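PDB 1UN8: dihydroxyacetone kinase from Citrobacter freundii, which catalyses the ATP-dependent phosphorylation of dihydroxyacetone to dihydroxyacetone phosphate, using a divalent metal ion, in the oxidative route of glycerol fermentation. Local coordinates for residues S390-A395 with G430-L435; A462-Y467 with R475-A480; D500-G505 with R538-F543. All coordinates share one frame; numbering follows the deposited sequence.

Contact 1: S390-A395 with G430-L435; sequences STFAAA and GSSGVL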
loop_
_atom_site.group_PDB
_atom_site.type_symbol
_atom_site.label_atom_id
_atom_site.label_comp_id
_atom_site.label_asym_id
_atom_site.label_seq_id
_atom_site.Cartn_x
_atom_site.Cartn_y
_atom_site.Cartn_z
ATOM N N SER A 390 -33.349 11.179 29.700
ATOM C CA SER A 390 -33.036 9.924 30.377
ATOM C C SER A 390 -31.568 9.856 30.797
ATOM O O SER A 390 -31.245 9.367 31.881
ATOM C CB SER A 390 -33.371 8.739 29.462
ATOM O OG SER A 390 -34.758 8.698 29.169
ATOM N N THR A 391 -30.683 10.339 29.933
ATOM C CA THR A 391 -29.256 10.340 30.227
ATOM C C THR A 391 -28.999 11.187 31.472
ATOM O O THR A 391 -28.309 10.762 32.398
ATOM C CB THR A 391 -28.456 10.913 29.049
ATOM O OG1 THR A 391 -28.769 10.180 27.858
ATOM C CG2 THR A 391 -26.961 10.813 29.319
ATOM N N PHE A 392 -29.567 12.389 31.491
ATOM C CA PHE A 392 -29.406 13.296 32.622
ATOM C C PHE A 392 -30.086 12.739 33.859
ATOM O O PHE A 392 -29.576 12.880 34.972
ATOM C CB PHE A 392 -29.988 14.675 32.292
ATOM C CG PHE A 392 -29.085 15.539 31.454
ATOM C CD1 PHE A 392 -28.119 14.978 30.633
ATOM C CD2 PHE A 392 -29.232 16.918 31.458
ATOM C CE1 PHE A 392 -27.314 15.782 29.828
ATOM C CE2 PHE A 392 -28.432 17.729 30.656
ATOM C CZ PHE A 392 -27.470 17.157 29.839
ATOM N N ALA A 393 -31.241 12.108 33.668
ATOM C CA ALA A 393 -31.979 11.519 34.786
ATOM C C ALA A 393 -31.151 10.387 35.384
ATOM O O ALA A 393 -31.108 10.206 36.606
ATOM C CB ALA A 393 -33.342 10.988 34.308
ATOM N N ALA A 394 -30.490 9.633 34.514
ATOM C CA ALA A 394 -29.655 8.519 34.946
ATOM C C ALA A 394 -28.592 9.008 35.924
ATOM O O ALA A 394 -28.352 8.390 36.960
ATOM C CB ALA A 394 -28.991 7.854 33.733
ATOM N N ALA A 395 -27.955 10.125 35.593
ATOM C CA ALA A 395 -26.919 10.679 36.446
ATOM C C ALA A 395 -27.503 11.268 37.721
ATOM O O ALA A 395 -26.951 11.089 38.809
ATOM C CB ALA A 395 -26.161 11.739 35.701
ATOM N N GLY A 430 -22.597 7.956 26.417
ATOM C CA GLY A 430 -22.374 9.024 25.460
ATOM C C GLY A 430 -21.653 10.262 25.957
ATOM O O GLY A 430 -21.332 10.383 27.145
ATOM N N SER A 431 -21.419 11.182 25.021
ATOM C CA SER A 431 -20.723 12.429 25.289
ATOM C C SER A 431 -21.262 13.234 26.469
ATOM O O SER A 431 -20.507 13.956 27.123
ATOM C CB SER A 431 -20.724 13.297 24.031
ATOM O OG SER A 431 -22.038 13.492 23.558
ATOM N N SER A 432 -22.559 13.132 26.741
ATOM C CA SER A 432 -23.124 13.868 27.860
ATOM C C SER A 432 -22.456 13.429 29.160
ATOM O O SER A 432 -22.051 14.261 29.976
ATOM C CB SER A 432 -24.631 13.627 27.954
ATOM O OG SER A 432 -25.323 14.379 26.976
ATOM N N GLY A 433 -22.351 12.115 29.346
ATOM C CA GLY A 433 -21.730 11.591 30.542
ATOM C C GLY A 433 -20.285 12.044 30.663
ATOM O O GLY A 433 -19.851 12.486 31.720
ATOM N N VAL A 434 -19.532 11.946 29.577
ATOM C CA VAL A 434 -18.135 12.333 29.584
ATOM C C VAL A 434 -17.956 13.811 29.871
ATOM O O VAL A 434 -17.103 14.197 30.676
ATOM C CB VAL A 434 -17.468 11.990 28.239
ATOM C CG1 VAL A 434 -16.028 12.498 28.212
ATOM C CG2 VAL A 434 -17.499 10.492 28.029
ATOM N N LEU A 435 -18.753 14.642 29.210
ATOM C CA LEU A 435 -18.661 16.076 29.416
ATOM C C LEU A 435 -18.961 16.431 30.871
ATOM O O LEU A 435 -18.220 17.189 31.495
ATOM C CB LEU A 435 -19.621 16.801 28.478
ATOM C CG LEU A 435 -19.200 16.838 27.004
ATOM C CD1 LEU A 435 -20.371 17.254 26.122
ATOM C CD2 LEU A 435 -18.052 17.813 26.842
#
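Phe392 brings the edge of its ring up to Ser432. The ring carbon Phe392 CE1 lies 3.9 Å from Ser432 CB, which sits in the plane of the ring, and 3.8 Å from Ser432 OG, also close to that plane. The serine therefore meets the rim of the phenyl group, and its hydroxyl makes no hydrogen bond to segment 390-395. Beside it the methyl of Thr391 supplies the second touch, with Thr391 CG2 3.9 Å from Ser432 CB. In Thr391, chi1 of -55° sets the methyl anti to the backbone N, facing the neighbouring helix, while the hydroxyl turns back toward the start of the helix and hydrogen-bonds Asp387 O, just before it. Ser432 CB faces both the methyl of Thr391 and the ring edge of Phe392, which lie next to each other on helix 388-404, and the approach is apolar although two of the three residues carry hydroxyls. The segments belong to helices 388-404 and 430-448 of the eight-helix barrel that forms the ATP-binding domain. Ser431 and Ser432 bind ATP, as do Asp387 and Thr388 at the start of helix 388-404, so the contact joins two helix N-terminal regions at the nucleotide site. Phe392 also packs near Gly535, another ATP-binding residue, and close to the bound phospholipid, which touches Ala395 one turn further on. Leu116 of the second subunit packs on Ser431, Val434 and Leu435.

Contact 2: A462-Y467 with R475-A480; sequences AQMKFY and RTMIDA
Helix 453-468 runs past the turn that opens helix 478-490, with Lys465 and Ile478 nearest across the two segments at 8.1 Å between their CA atoms. Met464 carries the packing through its terminal methyl. Its CG is anti to the backbone N (chi1 -175°), and a bend at chi3 puts CE near the end of Ile478, the two side chains running alongside each other in opposing senses. The same Met464 CE lies 4.2 Å from Met477 CE, where the two methionine chains are roughly perpendicular. Lys465 adds its aliphatic part, Lys465 CG standing 4.2 Å from Ile478 CD1, while its ammonium group continues to a hydrogen bond with Gln482. The turn has a capping box formed by Thr476 and Asp479: Thr476 OG1 accepts from Ile478 N, though the position of that nitrogen is less certain, and the return bond from Thr476 N to Asp479 OD2 is weak and doubtful. Thr476 and Met477 bind ATP, so this helix start is part of the nucleotide site. On helix 453-468, Tyr467 hydrogen-bonds Glu123 of the second subunit. Around the contact, Met436 of helix 430-448 and Leu539 of helix 534-547 both pack on Met477.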
loop_
_atom_site.group_PDB
_atom_site.type_symbol
_atom_site.label_atom_id
_atom_site.label_comp_id
_atom_site.label_asym_id
_atom_site.label_seq_id
_atom_site.Cartn_x
_atom_site.Cartn_y
_atom_site.Cartn_z
ATOM N N ALA A 462 -14.857 25.817 31.585
ATOM C CA ALA A 462 -13.721 26.074 30.704
ATOM C C ALA A 462 -13.146 24.777 30.118
ATOM O O ALA A 462 -12.790 24.718 28.942
ATOM C CB ALA A 462 -12.629 26.821 31.482
ATOM N N GLN A 463 -13.046 23.745 30.951
ATOM C CA GLN A 463 -12.516 22.470 30.499
ATOM C C GLN A 463 -13.534 21.771 29.605
ATOM O O GLN A 463 -13.180 21.140 28.609
ATOM C CB GLN A 463 -12.152 21.597 31.705
ATOM C CG GLN A 463 -10.991 22.166 32.501
ATOM C CD GLN A 463 -9.787 22.454 31.614
ATOM O OE1 GLN A 463 -9.541 23.601 31.238
ATOM N NE2 GLN A 463 -9.016 21.411 31.294
ATOM N N MET A 464 -14.805 21.894 29.954
ATOM C CA MET A 464 -15.839 21.274 29.155
ATOM C C MET A 464 -15.786 21.877 27.744
ATOM O O MET A 464 -15.950 21.175 26.742
ATOM C CB MET A 464 -17.198 21.507 29.810
ATOM C CG MET A 464 -18.350 20.804 29.135
ATOM S SD MET A 464 -19.707 20.538 30.287
ATOM C CE MET A 464 -20.176 22.221 30.630
ATOM N N LYS A 465 -15.519 23.176 27.665
ATOM C CA LYS A 465 -15.454 23.852 26.368
ATOM C C LYS A 465 -14.225 23.460 25.563
ATOM O O LYS A 465 -14.302 23.270 24.352
ATOM C CB LYS A 465 -15.474 25.375 26.555
ATOM C CG LYS A 465 -16.770 25.895 27.162
ATOM C CD LYS A 465 -16.688 27.373 27.518
ATOM C CE LYS A 465 -16.471 28.229 26.286
ATOM N NZ LYS A 465 -16.584 29.675 26.620
ATOM N N PHE A 466 -13.089 23.336 26.239
ATOM C CA PHE A 466 -11.852 22.981 25.567
ATOM C C PHE A 466 -11.944 21.633 24.857
ATOM O O PHE A 466 -11.615 21.518 23.680
ATOM C CB PHE A 466 -10.695 22.938 26.568
ATOM C CG PHE A 466 -9.382 22.613 25.931
ATOM C CD1 PHE A 466 -8.652 23.602 25.270
ATOM C CD2 PHE A 466 -8.911 21.298 25.915
ATOM C CE1 PHE A 466 -7.472 23.291 24.596
ATOM C CE2 PHE A 466 -7.731 20.973 25.246
ATOM C CZ PHE A 466 -7.009 21.977 24.583
ATOM N N TYR A 467 -12.393 20.617 25.582
ATOM C CA TYR A 467 -12.507 19.276 25.027
ATOM C C TYR A 467 -13.754 19.132 24.166
ATOM O O TYR A 467 -13.705 18.559 23.078
ATOM C CB TYR A 467 -12.544 18.239 26.159
ATOM C CG TYR A 467 -11.330 18.258 27.059
ATOM C CD1 TYR A 467 -11.469 18.264 28.443
ATOM C CD2 TYR A 467 -10.042 18.281 26.526
ATOM C CE1 TYR A 467 -10.352 18.298 29.279
ATOM C CE2 TYR A 467 -8.923 18.310 27.347
ATOM C CZ TYR A 467 -9.084 18.321 28.724
ATOM O OH TYR A 467 -7.983 18.372 29.549
ATOM N N ARG A 475 -25.722 26.093 20.789
ATOM C CA ARG A 475 -26.914 25.374 21.217
ATOM C C ARG A 475 -26.736 24.178 22.149
ATOM O O ARG A 475 -27.367 23.134 21.963
ATOM C CB ARG A 475 -27.737 24.948 19.990
ATOM C CG ARG A 475 -28.049 26.103 19.036
ATOM C CD ARG A 475 -29.153 25.754 18.032
ATOM N NE ARG A 475 -30.419 25.451 18.697
ATOM C CZ ARG A 475 -30.834 24.226 19.010
ATOM N NH1 ARG A 475 -30.086 23.177 18.708
ATOM N NH2 ARG A 475 -31.985 24.047 19.650
ATOM N N THR A 476 -25.889 24.331 23.161
ATOM C CA THR A 476 -25.693 23.265 24.143
ATOM C C THR A 476 -25.894 23.884 25.517
ATOM O O THR A 476 -26.029 25.105 25.636
ATOM C CB THR A 476 -24.276 22.670 24.088
ATOM O OG1 THR A 476 -23.355 23.557 24.741
ATOM C CG2 THR A 476 -23.848 22.459 22.643
ATOM N N MET A 477 -25.895 23.055 26.553
ATOM C CA MET A 477 -26.084 23.557 27.908
ATOM C C MET A 477 -25.174 24.757 28.213
ATOM O O MET A 477 -25.483 25.580 29.072
ATOM C CB MET A 477 -25.831 22.440 28.906
ATOM C CG MET A 477 -24.422 21.934 28.918
ATOM S SD MET A 477 -24.332 20.527 30.021
ATOM C CE MET A 477 -24.153 21.358 31.587
ATOM N N ILE A 478 -24.061 24.860 27.496
ATOM C CA ILE A 478 -23.129 25.959 27.696
ATOM C C ILE A 478 -23.841 27.303 27.578
ATOM O O ILE A 478 -23.563 28.233 28.342
ATOM C CB ILE A 478 -21.987 25.916 26.649
ATOM C CG1 ILE A 478 -21.248 24.574 26.726
ATOM C CG2 ILE A 478 -21.020 27.073 26.875
ATOM C CD1 ILE A 478 -20.601 24.298 28.055
ATOM N N ASP A 479 -24.765 27.402 26.623
ATOM C CA ASP A 479 -25.500 28.646 26.401
ATOM C C ASP A 479 -26.257 29.181 27.609
ATOM O O ASP A 479 -26.573 30.369 27.673
ATOM C CB ASP A 479 -26.463 28.483 25.231
ATOM C CG ASP A 479 -25.778 27.947 24.006
ATOM O OD1 ASP A 479 -24.908 28.658 23.467
ATOM O OD2 ASP A 479 -26.105 26.830 23.567
ATOM N N ALA A 480 -26.546 28.308 28.564
ATOM C CA ALA A 480 -27.248 28.721 29.763
ATOM C C ALA A 480 -26.279 28.707 30.950
ATOM O O ALA A 480 -26.363 29.555 31.839
ATOM C CB ALA A 480 -28.439 27.778 30.029
#

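Contact 3: D500-G505 with R538-F543; sequences DAAQAG and RLAMVF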
loop_
_atom_site.group_PDB
_atom_site.type_symbol
_atom_site.label_atom_id
_atom_site.label_comp_id
_atom_site.label_asym_id
_atom_site.label_seq_id
_atom_site.Cartn_x
_atom_site.Cartn_y
_atom_site.Cartn_z
ATOM N N ASP A 500 -31.939 33.967 35.811
ATOM C CA ASP A 500 -32.354 34.839 34.735
ATOM C C ASP A 500 -31.369 34.808 33.572
ATOM O O ASP A 500 -31.759 34.804 32.410
ATOM C CB ASP A 500 -32.487 36.273 35.228
ATOM C CG ASP A 500 -33.361 37.105 34.314
ATOM O OD1 ASP A 500 -34.595 36.846 34.284
ATOM O OD2 ASP A 500 -32.816 37.992 33.616
ATOM N N ALA A 501 -30.085 34.792 33.888
ATOM C CA ALA A 501 -29.066 34.764 32.852
ATOM C C ALA A 501 -29.158 33.445 32.081
ATOM O O ALA A 501 -29.219 33.427 30.850
ATOM C CB ALA A 501 -27.684 34.921 33.482
ATOM N N ALA A 502 -29.179 32.344 32.823
ATOM C CA ALA A 502 -29.273 31.026 32.217
ATOM C C ALA A 502 -30.515 30.956 31.338
ATOM O O ALA A 502 -30.471 30.464 30.205
ATOM C CB ALA A 502 -29.332 29.945 33.310
ATOM N N GLN A 503 -31.626 31.454 31.873
ATOM C CA GLN A 503 -32.900 31.450 31.164
ATOM C C GLN A 503 -32.812 32.185 29.826
ATOM O O GLN A 503 -33.350 31.714 28.822
ATOM C CB GLN A 503 -33.982 32.067 32.054
ATOM C CG GLN A 503 -35.376 32.106 31.450
ATOM C CD GLN A 503 -35.884 30.745 31.020
ATOM O OE1 GLN A 503 -35.508 29.721 31.580
ATOM N NE2 GLN A 503 -36.764 30.732 30.026
ATOM N N ALA A 504 -32.129 33.329 29.803
ATOM C CA ALA A 504 -31.982 34.092 28.559
ATOM C C ALA A 504 -31.196 33.250 27.566
ATOM O O ALA A 504 -31.556 33.145 26.397
ATOM C CB ALA A 504 -31.255 35.403 28.823
ATOM N N GLY A 505 -30.112 32.648 28.050
ATOM C CA GLY A 505 -29.286 31.814 27.200
ATOM C C GLY A 505 -30.057 30.633 26.639
ATOM O O GLY A 505 -29.891 30.282 25.473
ATOM N N ARG A 538 -32.388 22.263 30.851
ATOM C CA ARG A 538 -32.117 21.536 32.090
ATOM C C ARG A 538 -31.322 22.415 33.046
ATOM O O ARG A 538 -31.578 22.466 34.252
ATOM C CB ARG A 538 -31.342 20.271 31.794
ATOM N N LEU A 539 -30.360 23.116 32.482
ATOM C CA LEU A 539 -29.508 23.989 33.243
ATOM C C LEU A 539 -30.291 25.148 33.827
ATOM O O LEU A 539 -30.155 25.480 35.002
ATOM C CB LEU A 539 -28.438 24.501 32.323
ATOM C CG LEU A 539 -27.113 24.658 33.015
ATOM C CD1 LEU A 539 -26.028 24.142 32.082
ATOM C CD2 LEU A 539 -26.933 26.119 33.425
ATOM N N ALA A 540 -31.122 25.759 32.996
ATOM C CA ALA A 540 -31.926 26.883 33.436
ATOM C C ALA A 540 -32.896 26.470 34.536
ATOM O O ALA A 540 -33.143 27.226 35.473
ATOM C CB ALA A 540 -32.688 27.479 32.246
ATOM N N MET A 541 -33.449 25.273 34.435
ATOM C CA MET A 541 -34.387 24.837 35.453
ATOM C C MET A 541 -33.670 24.554 36.769
ATOM O O MET A 541 -34.227 24.750 37.847
ATOM C CB MET A 541 -35.155 23.612 34.963
ATOM C CG MET A 541 -36.036 23.913 33.775
ATOM S SD MET A 541 -37.187 25.282 34.088
ATOM C CE MET A 541 -36.312 26.703 33.375
ATOM N N VAL A 542 -32.425 24.106 36.683
ATOM C CA VAL A 542 -31.670 23.837 37.888
ATOM C C VAL A 542 -31.509 25.146 38.650
ATOM O O VAL A 542 -31.864 25.238 39.823
ATOM C CB VAL A 542 -30.288 23.250 37.564
ATOM C CG1 VAL A 542 -29.404 23.282 38.802
ATOM C CG2 VAL A 542 -30.444 21.816 37.085
ATOM N N PHE A 543 -30.988 26.168 37.989
ATOM C CA PHE A 543 -30.818 27.442 38.658
ATOM C C PHE A 543 -32.134 28.044 39.127
ATOM O O PHE A 543 -32.196 28.670 40.188
ATOM C CB PHE A 543 -30.080 28.418 37.761
ATOM C CG PHE A 543 -28.606 28.194 37.745
ATOM C CD1 PHE A 543 -28.033 27.322 36.836
ATOM C CD2 PHE A 543 -27.796 28.801 38.687
ATOM C CE1 PHE A 543 -26.676 27.053 36.862
ATOM C CE2 PHE A 543 -26.436 28.539 38.725
ATOM C CZ PHE A 543 -25.873 27.660 37.809
#
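Ala502 and Ala540 form the closest backbone approach between segments 500-505 and 538-543, their CA atoms 5.1 Å apart. The methyl Ala502 CB rests 4.0 Å from Ala540 CA, against the backbone of the opposite helix, and the two methyls are 4.3 Å apart (Ala502 CB to Ala540 CB). Side chains this small let the segment axes approach to 8.4 Å. These axes run nearly antiparallel, at 161°.

Gln503 covers one flank of this alanine pair. Its amide oxygen reaches over to two carbon groups: Gln503 OE1 is 3.7 Å from Ala540 CB and 3.6 Å from Met541 CE. These are van der Waals contacts, and no hydrogen bond links the two segments. The glutamine starts with CG anti to the backbone N (chi1 -179°) and then bends at chi2, which swings the amide from the side of its helix toward helix 534-547. Met541 comes from the other helix. Its CB points away from helix 495-511, but bends at chi2 and chi3 fold the thioether back until CE meets Gln503 OE1.

The bond from Gln503 NE2 to Glu507 OE1, one turn on, is consistent with this amide orientation, with OE1 toward Ala540 and Met541. Thr368 of helix 356-371 and Leu372 in the loop after it pack on Met541.

This is close antiparallel helix packing within the alpha barrel, with no polar bond across it. Phe543, further along helix 534-547, packs on Ala498 and Phe499 of helix 495-511 and on Ala484 and Leu488 of helix 478-490. Leu539 meets Leu481 of that same helix, while Arg538 and Val542 pack on Leu369 of helix 356-371.

All three contacts lie within the helical barrel domain, and each mixes buried with partly exposed residues; none is bridged by a hydrogen bond. Contact 2 sets a helix against the turn that opens another. Contacts 1 and 2 hold ATP-binding residues at helix starts and touch the second subunit, whereas contact 3 lies between mid-helix segments and meets no other chain. Their chemistry differs: a methyl and a ring edge against a serine in contact 1, flexible methionine and isoleucine ends in contact 2, closely packed alanines in contact 3. The three form a continuous cluster. Leu435 CD2 lies 3.8 Å from Met464 CG, Phe392 CD2 lies 4.0 Å from Arg538 CB, and the turn at 477-480 packs against Ala502 and Leu539.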